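Local coordinates for 3-oxoacyl-(acyl-carrier protein) synthase II (Thermus thermophilus, PDB 1J3N) that catalyses acyl-chain elongation on acyl-carrier protein in fatty acid synthesis, acting as a homodimeric condensing enzyme of the thiolase superfamily, at residues E20-A25 and E347-V352; R173-Q176 and L182-A185; R283-A288 and R318-H323; A311-I316 and L375-E380; R326-S331 and R382-D387. All coordinates share one frame; numbering follows the deposited sequence.

Interaction 1 of 5, residues E20-A25 and E347-V352; sequences EAFHKA and EAIATV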
# COMPACT_ATOMS: atom_id res chain seq x y z
N GLU A 20 -4.63 26.25 8.17
CA GLU A 20 -5.38 27.28 8.89
C GLU A 20 -6.77 27.50 8.29
O GLU A 20 -7.76 27.57 9.02
CB GLU A 20 -4.59 28.59 8.92
CG GLU A 20 -5.24 29.71 9.75
CD GLU A 20 -5.61 29.28 11.17
OE1 GLU A 20 -4.75 28.71 11.87
OE2 GLU A 20 -6.76 29.53 11.59
N ALA A 21 -6.85 27.61 6.96
CA ALA A 21 -8.14 27.80 6.31
C ALA A 21 -9.09 26.66 6.66
O ALA A 21 -10.28 26.86 6.88
CB ALA A 21 -7.97 27.88 4.78
N PHE A 22 -8.54 25.45 6.71
CA PHE A 22 -9.32 24.25 7.03
C PHE A 22 -9.89 24.36 8.44
O PHE A 22 -11.07 24.07 8.66
CB PHE A 22 -8.42 23.01 6.90
CG PHE A 22 -9.09 21.70 7.29
CD1 PHE A 22 -10.40 21.42 6.89
CD2 PHE A 22 -8.40 20.74 8.01
CE1 PHE A 22 -11.01 20.20 7.22
CE2 PHE A 22 -8.98 19.52 8.33
CZ PHE A 22 -10.30 19.25 7.93
N HIS A 23 -9.07 24.79 9.38
CA HIS A 23 -9.50 24.92 10.78
C HIS A 23 -10.59 25.97 10.97
O HIS A 23 -11.60 25.71 11.63
CB HIS A 23 -8.30 25.24 11.68
CG HIS A 23 -8.61 25.15 13.14
ND1 HIS A 23 -8.86 26.26 13.91
CD2 HIS A 23 -8.80 24.08 13.94
CE1 HIS A 23 -9.20 25.87 15.13
NE2 HIS A 23 -9.17 24.55 15.17
N LYS A 24 -10.40 27.15 10.39
CA LYS A 24 -11.39 28.20 10.49
C LYS A 24 -12.72 27.74 9.89
O LYS A 24 -13.79 27.98 10.45
CB LYS A 24 -10.91 29.46 9.77
CG LYS A 24 -9.89 30.28 10.54
CD LYS A 24 -9.70 31.66 9.90
CE LYS A 24 -8.82 32.56 10.75
NZ LYS A 24 -8.77 33.95 10.21
N ALA A 25 -12.65 27.08 8.74
CA ALA A 25 -13.83 26.59 8.04
C ALA A 25 -14.60 25.55 8.86
O ALA A 25 -15.84 25.48 8.79
CB ALA A 25 -13.43 26.00 6.69
N GLU A 347 -8.50 13.96 8.38
CA GLU A 347 -9.22 13.85 9.65
C GLU A 347 -8.23 13.82 10.80
O GLU A 347 -8.55 14.21 11.92
CB GLU A 347 -10.09 12.59 9.66
CG GLU A 347 -11.45 12.81 9.03
CD GLU A 347 -12.04 11.54 8.44
OE1 GLU A 347 -11.90 10.46 9.06
OE2 GLU A 347 -12.65 11.62 7.35
N ALA A 348 -7.02 13.33 10.53
CA ALA A 348 -5.99 13.29 11.55
C ALA A 348 -5.57 14.74 11.78
O ALA A 348 -5.23 15.14 12.89
CB ALA A 348 -4.79 12.45 11.09
N ILE A 349 -5.58 15.53 10.70
CA ILE A 349 -5.22 16.93 10.81
C ILE A 349 -6.24 17.66 11.70
O ILE A 349 -5.87 18.41 12.61
CB ILE A 349 -5.15 17.59 9.41
CG1 ILE A 349 -3.96 16.98 8.63
CG2 ILE A 349 -4.99 19.11 9.55
CD1 ILE A 349 -3.70 17.60 7.28
N ALA A 350 -7.52 17.41 11.44
CA ALA A 350 -8.59 18.02 12.21
C ALA A 350 -8.48 17.59 13.68
O ALA A 350 -8.68 18.40 14.59
CB ALA A 350 -9.96 17.60 11.64
N THR A 351 -8.15 16.32 13.90
CA THR A 351 -8.02 15.79 15.26
C THR A 351 -6.84 16.42 15.99
O THR A 351 -6.93 16.71 17.19
CB THR A 351 -7.85 14.25 15.24
OG1 THR A 351 -8.97 13.67 14.55
CG2 THR A 351 -7.80 13.70 16.65
N VAL A 352 -5.74 16.64 15.28
CA VAL A 352 -4.57 17.27 15.88
C VAL A 352 -4.88 18.74 16.17
O VAL A 352 -4.43 19.28 17.18
CB VAL A 352 -3.34 17.17 14.95
CG1 VAL A 352 -2.24 18.11 15.41
CG2 VAL A 352 -2.83 15.75 14.92

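Interaction 2 of 5, residues R173-Q176 and L182-A185; sequences RMIQ and LVLA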
# COMPACT_ATOMS: atom_id res chain seq x y z
N ARG A 173 5.67 4.05 13.03
CA ARG A 173 6.54 2.89 13.26
C ARG A 173 7.93 3.10 12.69
O ARG A 173 8.92 2.77 13.33
CB ARG A 173 5.93 1.63 12.64
CG ARG A 173 4.61 1.22 13.26
CD ARG A 173 4.70 1.11 14.79
NE ARG A 173 3.48 0.52 15.34
CZ ARG A 173 2.96 0.82 16.52
NH1 ARG A 173 3.56 1.72 17.31
NH2 ARG A 173 1.85 0.23 16.93
N MET A 174 7.98 3.64 11.48
CA MET A 174 9.21 3.93 10.78
C MET A 174 10.13 4.81 11.63
O MET A 174 11.35 4.59 11.68
CB MET A 174 8.84 4.64 9.48
CG MET A 174 9.86 4.60 8.36
SD MET A 174 9.12 5.47 6.93
CE MET A 174 8.17 4.18 6.20
N ILE A 175 9.57 5.82 12.29
CA ILE A 175 10.39 6.69 13.13
C ILE A 175 10.73 6.00 14.46
O ILE A 175 11.86 6.06 14.92
CB ILE A 175 9.69 8.06 13.39
CG1 ILE A 175 9.43 8.78 12.06
CG2 ILE A 175 10.58 8.94 14.27
CD1 ILE A 175 8.67 10.09 12.19
N GLN A 176 9.74 5.34 15.07
CA GLN A 176 9.98 4.65 16.35
C GLN A 176 11.07 3.58 16.20
O GLN A 176 11.86 3.36 17.12
CB GLN A 176 8.71 3.96 16.84
CG GLN A 176 7.54 4.87 17.18
CD GLN A 176 6.34 4.08 17.68
OE1 GLN A 176 5.92 3.11 17.06
NE2 GLN A 176 5.79 4.51 18.82
N LEU A 182 12.29 11.93 10.27
CA LEU A 182 11.17 12.78 9.87
C LEU A 182 10.50 12.10 8.68
O LEU A 182 11.18 11.54 7.82
CB LEU A 182 11.70 14.17 9.49
CG LEU A 182 10.70 15.33 9.41
CD1 LEU A 182 11.43 16.66 9.43
CD2 LEU A 182 9.86 15.18 8.14
N VAL A 183 9.17 12.15 8.63
CA VAL A 183 8.45 11.54 7.53
C VAL A 183 7.23 12.35 7.09
O VAL A 183 6.47 12.84 7.92
CB VAL A 183 7.96 10.10 7.89
CG1 VAL A 183 7.09 9.54 6.76
CG2 VAL A 183 9.16 9.18 8.15
N LEU A 184 7.06 12.52 5.78
CA LEU A 184 5.88 13.22 5.28
C LEU A 184 4.91 12.08 4.99
O LEU A 184 5.16 11.25 4.13
CB LEU A 184 6.20 14.00 3.99
CG LEU A 184 7.20 15.16 4.00
CD1 LEU A 184 7.24 15.79 2.62
CD2 LEU A 184 6.81 16.20 5.04
N ALA A 185 3.82 12.01 5.75
CA ALA A 185 2.85 10.93 5.61
C ALA A 185 1.42 11.42 5.53
O ALA A 185 1.07 12.47 6.07
CB ALA A 185 2.99 9.96 6.78

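Interaction 3 of 5, residues R283-A288 and R318-H323; sequences RALKDA and RVFGDH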
# COMPACT_ATOMS: atom_id res chain seq x y z
N ARG A 283 -6.99 -1.59 20.54
CA ARG A 283 -5.57 -1.76 20.28
C ARG A 283 -4.84 -0.43 20.26
O ARG A 283 -3.66 -0.36 20.61
CB ARG A 283 -5.36 -2.51 18.96
CG ARG A 283 -5.69 -3.98 19.08
CD ARG A 283 -5.76 -4.68 17.75
NE ARG A 283 -5.93 -6.11 17.94
CZ ARG A 283 -6.18 -6.97 16.96
NH1 ARG A 283 -6.28 -6.55 15.71
NH2 ARG A 283 -6.30 -8.27 17.23
N ALA A 284 -5.54 0.63 19.87
CA ALA A 284 -4.92 1.96 19.83
C ALA A 284 -4.70 2.44 21.25
O ALA A 284 -3.68 3.07 21.55
CB ALA A 284 -5.81 2.93 19.08
N LEU A 285 -5.66 2.16 22.13
CA LEU A 285 -5.54 2.55 23.53
C LEU A 285 -4.39 1.79 24.18
O LEU A 285 -3.56 2.38 24.86
CB LEU A 285 -6.86 2.28 24.28
CG LEU A 285 -8.04 3.16 23.87
CD1 LEU A 285 -9.30 2.71 24.60
CD2 LEU A 285 -7.74 4.62 24.18
N LYS A 286 -4.36 0.48 23.97
CA LYS A 286 -3.30 -0.37 24.52
C LYS A 286 -1.92 0.09 24.03
O LYS A 286 -0.98 0.21 24.81
CB LYS A 286 -3.52 -1.84 24.12
CG LYS A 286 -4.73 -2.51 24.77
CD LYS A 286 -4.99 -3.90 24.18
CE LYS A 286 -6.06 -4.68 24.94
NZ LYS A 286 -7.40 -4.02 24.93
N ASP A 287 -1.81 0.33 22.73
CA ASP A 287 -0.54 0.77 22.14
C ASP A 287 -0.08 2.12 22.75
O ASP A 287 1.12 2.32 22.99
CB ASP A 287 -0.70 0.89 20.62
CG ASP A 287 0.59 1.28 19.92
OD1 ASP A 287 1.61 0.58 20.10
OD2 ASP A 287 0.58 2.29 19.18
N ALA A 288 -1.02 3.02 23.01
CA ALA A 288 -0.67 4.32 23.60
C ALA A 288 -0.52 4.23 25.12
O ALA A 288 -0.05 5.18 25.76
CB ALA A 288 -1.72 5.35 23.24
N ARG A 318 -19.07 -0.01 23.40
CA ARG A 318 -18.49 -1.26 23.86
C ARG A 318 -17.12 -1.08 24.49
O ARG A 318 -16.81 -1.69 25.51
CB ARG A 318 -18.40 -2.27 22.71
CG ARG A 318 -17.94 -3.65 23.15
CD ARG A 318 -17.97 -4.68 22.03
NE ARG A 318 -19.29 -4.81 21.41
CZ ARG A 318 -19.70 -4.10 20.37
NH1 ARG A 318 -18.90 -3.19 19.83
NH2 ARG A 318 -20.92 -4.28 19.87
N VAL A 319 -16.29 -0.24 23.87
CA VAL A 319 -14.94 -0.00 24.37
C VAL A 319 -14.87 1.00 25.51
O VAL A 319 -14.02 0.89 26.39
CB VAL A 319 -14.01 0.51 23.23
CG1 VAL A 319 -12.60 0.72 23.76
CG2 VAL A 319 -14.01 -0.47 22.08
N PHE A 320 -15.76 1.99 25.50
CA PHE A 320 -15.74 3.01 26.54
C PHE A 320 -16.80 2.90 27.63
O PHE A 320 -16.80 3.67 28.58
CB PHE A 320 -15.79 4.39 25.87
CG PHE A 320 -14.57 4.69 25.03
CD1 PHE A 320 -13.41 5.19 25.62
CD2 PHE A 320 -14.58 4.47 23.66
CE1 PHE A 320 -12.28 5.46 24.85
CE2 PHE A 320 -13.45 4.73 22.89
CZ PHE A 320 -12.29 5.22 23.49
N GLY A 321 -17.70 1.93 27.49
CA GLY A 321 -18.74 1.72 28.48
C GLY A 321 -19.32 2.96 29.14
O GLY A 321 -19.84 3.84 28.47
N ASP A 322 -19.21 3.03 30.47
CA ASP A 322 -19.73 4.16 31.23
C ASP A 322 -19.15 5.49 30.78
O ASP A 322 -19.76 6.55 30.98
CB ASP A 322 -19.42 3.99 32.73
CG ASP A 322 -20.01 2.73 33.32
OD1 ASP A 322 -21.23 2.50 33.16
OD2 ASP A 322 -19.25 1.96 33.95
N HIS A 323 -17.97 5.45 30.17
CA HIS A 323 -17.31 6.66 29.72
C HIS A 323 -17.82 7.22 28.39
O HIS A 323 -17.71 8.42 28.14
CB HIS A 323 -15.81 6.43 29.61
CG HIS A 323 -15.03 7.68 29.34
ND1 HIS A 323 -14.90 8.68 30.28
CD2 HIS A 323 -14.38 8.11 28.24
CE1 HIS A 323 -14.20 9.68 29.76
NE2 HIS A 323 -13.87 9.35 28.52

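Interaction 4 of 5, residues A311-I316 and L375-E380; sequences AEVLAI and LDFVPE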
# COMPACT_ATOMS: atom_id res chain seq x y z
N ALA A 311 -22.62 0.89 13.61
CA ALA A 311 -21.58 -0.06 13.99
C ALA A 311 -20.50 0.65 14.79
O ALA A 311 -19.93 0.08 15.73
CB ALA A 311 -20.98 -0.70 12.75
N GLU A 312 -20.20 1.89 14.40
CA GLU A 312 -19.19 2.68 15.08
C GLU A 312 -19.63 3.03 16.50
O GLU A 312 -18.91 2.79 17.46
CB GLU A 312 -18.88 3.96 14.28
CG GLU A 312 -17.88 4.91 14.95
CD GLU A 312 -17.10 5.78 13.96
OE1 GLU A 312 -17.67 6.18 12.92
OE2 GLU A 312 -15.92 6.07 14.24
N VAL A 313 -20.83 3.59 16.63
CA VAL A 313 -21.36 3.95 17.95
C VAL A 313 -21.41 2.73 18.87
O VAL A 313 -21.00 2.80 20.02
CB VAL A 313 -22.78 4.56 17.81
CG1 VAL A 313 -23.37 4.81 19.20
CG2 VAL A 313 -22.70 5.87 17.03
N LEU A 314 -21.91 1.60 18.37
CA LEU A 314 -21.98 0.38 19.16
C LEU A 314 -20.58 -0.04 19.60
O LEU A 314 -20.40 -0.55 20.70
CB LEU A 314 -22.62 -0.75 18.36
CG LEU A 314 -24.13 -0.65 18.09
CD1 LEU A 314 -24.56 -1.80 17.20
CD2 LEU A 314 -24.90 -0.67 19.40
N ALA A 315 -19.60 0.19 18.73
CA ALA A 315 -18.21 -0.16 19.02
C ALA A 315 -17.63 0.79 20.07
O ALA A 315 -16.81 0.39 20.90
CB ALA A 315 -17.38 -0.09 17.74
N ILE A 316 -18.05 2.05 20.02
CA ILE A 316 -17.57 3.03 20.98
C ILE A 316 -18.15 2.71 22.35
O ILE A 316 -17.42 2.64 23.34
CB ILE A 316 -17.97 4.47 20.55
CG1 ILE A 316 -17.04 4.93 19.43
CG2 ILE A 316 -17.91 5.42 21.74
CD1 ILE A 316 -17.33 6.32 18.92
N LEU A 375 -24.83 9.46 21.85
CA LEU A 375 -23.50 9.98 22.13
C LEU A 375 -23.52 11.47 21.84
O LEU A 375 -24.37 11.95 21.09
CB LEU A 375 -22.45 9.29 21.26
CG LEU A 375 -22.15 7.82 21.54
CD1 LEU A 375 -21.06 7.33 20.59
CD2 LEU A 375 -21.70 7.65 22.99
N ASP A 376 -22.60 12.20 22.44
CA ASP A 376 -22.51 13.64 22.22
C ASP A 376 -21.78 13.87 20.89
O ASP A 376 -20.56 13.75 20.84
CB ASP A 376 -21.74 14.30 23.37
CG ASP A 376 -21.73 15.81 23.27
OD1 ASP A 376 -22.04 16.34 22.18
OD2 ASP A 376 -21.39 16.47 24.27
N PHE A 377 -22.53 14.21 19.84
CA PHE A 377 -21.95 14.42 18.52
C PHE A 377 -21.53 15.86 18.18
O PHE A 377 -21.29 16.19 17.02
CB PHE A 377 -22.90 13.88 17.45
CG PHE A 377 -23.08 12.39 17.52
CD1 PHE A 377 -21.99 11.53 17.37
CD2 PHE A 377 -24.34 11.84 17.77
CE1 PHE A 377 -22.15 10.15 17.47
CE2 PHE A 377 -24.51 10.46 17.87
CZ PHE A 377 -23.41 9.61 17.72
N VAL A 378 -21.45 16.71 19.20
CA VAL A 378 -21.02 18.10 19.04
C VAL A 378 -21.66 18.84 17.86
O VAL A 378 -21.01 19.12 16.85
CB VAL A 378 -19.47 18.14 18.91
CG1 VAL A 378 -18.97 19.56 19.03
CG2 VAL A 378 -18.84 17.25 19.98
N PRO A 379 -22.96 19.19 17.98
CA PRO A 379 -23.64 19.91 16.90
C PRO A 379 -23.03 21.29 16.63
O PRO A 379 -23.21 21.86 15.55
CB PRO A 379 -25.08 19.97 17.38
CG PRO A 379 -24.95 19.93 18.88
CD PRO A 379 -23.89 18.88 19.07
N GLU A 380 -22.32 21.81 17.62
CA GLU A 380 -21.67 23.12 17.53
C GLU A 380 -20.25 23.06 18.12
O GLU A 380 -20.00 22.32 19.06
CB GLU A 380 -22.48 24.17 18.29
CG GLU A 380 -23.56 24.86 17.46
CD GLU A 380 -22.98 25.80 16.41
OE1 GLU A 380 -22.29 25.32 15.49
OE2 GLU A 380 -23.22 27.02 16.51

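Interaction 5 of 5, residues R326-S331 and R382-D387; sequences RLMVSS and REAKVD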
# COMPACT_ATOMS: atom_id res chain seq x y z
N ARG A 326 -19.55 10.37 28.30
CA ARG A 326 -18.80 11.57 28.63
C ARG A 326 -17.89 12.00 27.48
O ARG A 326 -17.22 13.03 27.55
CB ARG A 326 -17.96 11.33 29.90
CG ARG A 326 -17.68 12.59 30.70
CD ARG A 326 -17.37 12.26 32.16
NE ARG A 326 -16.14 11.49 32.31
CZ ARG A 326 -15.65 11.08 33.48
NH1 ARG A 326 -16.28 11.37 34.61
NH2 ARG A 326 -14.51 10.40 33.51
N LEU A 327 -17.88 11.21 26.42
CA LEU A 327 -17.06 11.50 25.25
C LEU A 327 -17.70 12.54 24.36
O LEU A 327 -18.89 12.81 24.45
CB LEU A 327 -16.88 10.23 24.40
CG LEU A 327 -16.02 9.05 24.83
CD1 LEU A 327 -16.33 7.87 23.92
CD2 LEU A 327 -14.55 9.41 24.76
N MET A 328 -16.89 13.13 23.49
CA MET A 328 -17.36 14.10 22.52
C MET A 328 -16.96 13.45 21.20
O MET A 328 -15.80 13.07 21.03
CB MET A 328 -16.67 15.46 22.67
CG MET A 328 -17.18 16.29 23.83
SD MET A 328 -16.44 17.93 23.84
CE MET A 328 -14.81 17.54 24.51
N VAL A 329 -17.91 13.31 20.29
CA VAL A 329 -17.63 12.69 19.01
C VAL A 329 -18.13 13.58 17.89
O VAL A 329 -19.25 14.08 17.94
CB VAL A 329 -18.33 11.30 18.90
CG1 VAL A 329 -17.85 10.56 17.66
CG2 VAL A 329 -18.07 10.47 20.16
N SER A 330 -17.29 13.82 16.88
CA SER A 330 -17.74 14.64 15.76
C SER A 330 -17.19 14.07 14.46
O SER A 330 -16.12 13.45 14.43
CB SER A 330 -17.32 16.11 15.93
OG SER A 330 -15.98 16.35 15.52
N SER A 331 -17.94 14.25 13.38
CA SER A 331 -17.53 13.75 12.09
C SER A 331 -17.18 14.88 11.14
O SER A 331 -18.03 15.70 10.80
CB SER A 331 -18.62 12.89 11.46
OG SER A 331 -18.26 12.49 10.15
N ARG A 382 -17.02 23.38 20.23
CA ARG A 382 -16.96 23.52 21.68
C ARG A 382 -15.56 23.65 22.26
O ARG A 382 -14.67 22.85 21.96
CB ARG A 382 -17.65 22.33 22.34
CG ARG A 382 -17.92 22.53 23.82
CD ARG A 382 -18.57 21.28 24.39
NE ARG A 382 -19.68 20.85 23.54
CZ ARG A 382 -20.26 19.66 23.63
NH1 ARG A 382 -19.86 18.78 24.54
NH2 ARG A 382 -21.25 19.35 22.80
N GLU A 383 -15.37 24.68 23.09
CA GLU A 383 -14.10 24.92 23.75
C GLU A 383 -13.92 23.78 24.75
O GLU A 383 -14.73 23.61 25.65
CB GLU A 383 -14.12 26.25 24.52
CG GLU A 383 -13.68 27.48 23.73
CD GLU A 383 -12.28 27.97 24.13
OE1 GLU A 383 -11.94 27.89 25.33
OE2 GLU A 383 -11.54 28.45 23.25
N ALA A 384 -12.85 23.01 24.57
CA ALA A 384 -12.58 21.88 25.46
C ALA A 384 -11.10 21.52 25.38
O ALA A 384 -10.51 21.49 24.30
CB ALA A 384 -13.44 20.69 25.07
N LYS A 385 -10.51 21.25 26.54
CA LYS A 385 -9.10 20.90 26.63
C LYS A 385 -8.92 19.41 26.94
O LYS A 385 -8.78 19.02 28.10
CB LYS A 385 -8.43 21.74 27.73
CG LYS A 385 -6.96 21.42 27.98
CD LYS A 385 -6.45 22.14 29.23
CE LYS A 385 -4.98 21.84 29.50
NZ LYS A 385 -4.09 22.38 28.43
N VAL A 386 -8.93 18.58 25.90
CA VAL A 386 -8.75 17.15 26.09
C VAL A 386 -7.27 16.78 26.08
O VAL A 386 -6.45 17.47 25.49
CB VAL A 386 -9.50 16.35 25.00
CG1 VAL A 386 -11.01 16.53 25.16
CG2 VAL A 386 -9.07 16.81 23.63
N ASP A 387 -6.94 15.68 26.75
CA ASP A 387 -5.55 15.21 26.81
C ASP A 387 -5.31 14.14 25.75
O ASP A 387 -4.20 14.02 25.23
CB ASP A 387 -5.25 14.61 28.18
CG ASP A 387 -5.40 15.61 29.30
OD1 ASP A 387 -4.73 16.66 29.25
OD2 ASP A 387 -6.20 15.35 30.23

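Interaction 1 of 5, residues E20-A25 and E347-V352
The turns of helix carrying Phe22 and Ala350 lie 8.1 Å apart between Phe22 CA and Ala350 CA, and no hydrogen bond joins the two backbones. Phe22 spans the gap. Its CG lies anti to the backbone N (chi1 177°), which sends the ring from helix 19-28 toward helix 343-357. The CD2-CE2 side of the ring does the touching. Ile349 brings its CG2 branch to the ring edge, near the ring plane, at 4.1 Å from Phe22 CD2. The methyl of Ala350 meets the ring obliquely, with Ala350 CB 4.0 Å from Phe22 CE2. Thr351 OG1 turns back to its own helix, 2.7 Å from Glu347 O. That oxygen also accepts from Thr351 N, on the opposite face of the carbonyl plane. Val346 and Gln353 extend the surface of helix 343-357 that receives the ring, while Ala11 of strand 4-13 touches both Phe22 and Ile349. Helix 19-28 from the N-terminal half thus meets a helix of the C-terminal half beside a shared strand. All three touching residues are buried and the side chains that meet are all hydrocarbon, so the contact rests on shape and exclusion of water, with no polar bond setting its direction.

Interaction 2 of 5, residues R173-Q176 and L182-A185
Beside the apolar meeting of Met174 and Ile175 with Val183, the flat groups belong to the helix alone: the Arg173 guanidinium and the Gln176 amide meet edge to edge. Arg173 NH1 donates to Gln176 OE1 at 2.8 Å, reaching a lone pair in the carbonyl plane while the oxygen stays 3° out of the guanidinium plane. The bond links side chains one turn apart and helps fix the rotation of the guanidinium, whose NH2 forms a salt bridge with Glu179 of the second subunit. Helix 163-176 and strand 182-189 follow each other in the thiolase-type fold, and the helix packs on the sheet that its chain enters next. In that sheet strand 182-189 runs parallel to strand 98-103. Val183 CG2 is the shared point. The Met174 side chain crosses that of Val183 at about a right angle, with Met174 SD 3.9 Å from Val183 CG2. Ile175 slides past in the opposite sense, its CG1 equally 3.9 Å from Val183 CG2. Ile175 CG1 stands anti to the carbonyl carbon (chi1 -60°), and the extended branch carries CD1 on to the strand backbone, 4.3 Å from Leu182 CA.

Interaction 3 of 5, residues R283-A288 and R318-H323
The apolar contacts between the helices all pass through one methyl, Leu285 CD1. It meets Val319 tip to tip, with Leu285 CD1 and Val319 CG1 3.9 Å apart. The same methyl reaches Phe320 obliquely, 4.1 Å from Phe320 CE1. Leu285 is extended from CG outward (chi2 175°), and this carries CD1 across a backbone separation of 9.8 Å between Leu285 CA and Val319 CA. Within the second helix Val319 CG1 also rests over one face of the Phe320 ring, offset toward its rim, so valine and phenylalanine offer the leucine a joint surface. Pro292 touches both Leu285 and Phe320 and adds to the apolar cluster.

Polar bonds flank this core and run to other parts of the fold. His323 NE2 donates to Val295 O in the loop before strand 297-299, and Asp287 OD2 accepts from Phe258 N of strand 253-262. Arg283 NH1 reaches Arg260 O and also Thr151 O of the second subunit, which places helix 275-288 beside the dimer interface. Beyond Phe320 the helix is kinked, with Gly321 at a positive phi of 36° and His323 N bonded to Phe320 O. Two helices side by side, one of them lying on strands 253-262 and 399-406, are consistent with an outer helical layer in the C-terminal half of a thiolase-type fold.

Interaction 4 of 5, residues A311-I316 and L375-E380
In the C-terminal half of the thiolase-type fold, helix 306-324 is packed here by the irregular chain that leads into strand 382-383: Val313 and Ile316 on the helix receive Leu375 and Phe377 from the loop. The two helical residues stand about one turn apart and present neighbouring methyls. Leu375 CD1 settles between them, 3.7 Å from Val313 CG1 and 3.9 Å from Ile316 CG2. Val313 and Leu375 slide past each other in opposite directions, whereas Ile316 comes to the leucine at a slant. The two branches of Val313 divide the work. With CG1 anti to the backbone N (chi1 175°) and turned to Leu375, CG2 is left for the aromatic ring. Val313 CG2 meets the edge of Phe377, near the ring plane, at 3.9 Å from Phe377 CZ, and the two side chains cross at about a right angle. Cutting Val313 back to an alanine would probably open a gap beside Leu375 CD1 and take from the Phe377 edge the methyl that abuts it.

The ring is held from other directions too: it stacks on Phe220 and touches Val329. Next to Val313, buried Glu312 points its carboxylate elsewhere, accepting from Gly302 N, His301 N and Asn392 ND2. The loop itself is shaped by an Asx turn, in which Asp376 OD1 accepts from Val378 N at 3.1 Å, met on its anti side and 28° out of the carboxylate plane.

Interaction 5 of 5, residues R326-S331 and R382-D387
Met328 leaves its strand with CG anti to the carbonyl carbon (chi1 -77°), runs straight through chi2, and bends at the sulfur (chi3 -77°), which brings the sulfur against Arg382, the two side chains crossing at a slant, and turns the terminal methyl to Ala384 and Val386. Arg382 bends at its own chi3 (-48°), bringing NH1 back to the methionine. The sulfur meets the guanidinium obliquely, with Met328 SD 3.6 Å from Arg382 NH1 and 4.0 Å from Arg382 CD. No hydrogen bond is formed there; the charge of Arg382 finds its mate in Asp376, whose OD2 forms a salt bridge with NH1. The methyl is packed tightly: Met328 CE lies 3.5 Å from Ala384 CB, closer than usual for two carbons, and 4.0 Å from Val386 CG1. A serine in place of Met328 would probably leave Ala384 and Val386 facing a gap and deprive Arg382 of the sulfur that packs against it.

Every contact across the two segments passes through this one methionine. Strand 328-330 runs parallel to strand 297-299 in the large mixed sheet, whereas strand 382-383 pairs with strand 359-360 in a small antiparallel ribbon. Ile360 of that ribbon touches both Met328 and Ala384. Meanwhile Leu327, next to Met328, packs on Ile316 and Phe320 of helix 306-324, so the contact joins ribbon to sheet beside that helix.

How the interactions relate
From the N terminus, residues 20-25 open the longest loop, which interaction 1 closes at 347-352, joining the N-terminal and C-terminal halves. Interactions 2 and 3 both lie within that loop: the first is a short helix-to-strand connection from 163-176 to 182-189, the second joins helices 275-288 and 306-324. The two touch through a weak ion pair, Arg173 with Asp287. Interaction 4 starts on helix 306-324 before interaction 3 closes, so these cross. Interactions 4 and 5 cross each other and both cross interaction 1, closing after it at 375-380 and 382-387. They are the closest pair, about 11 Å between centres, linked by Asp376 to Val329 and Arg382. Phe320 against Leu327 links interactions 3 and 5.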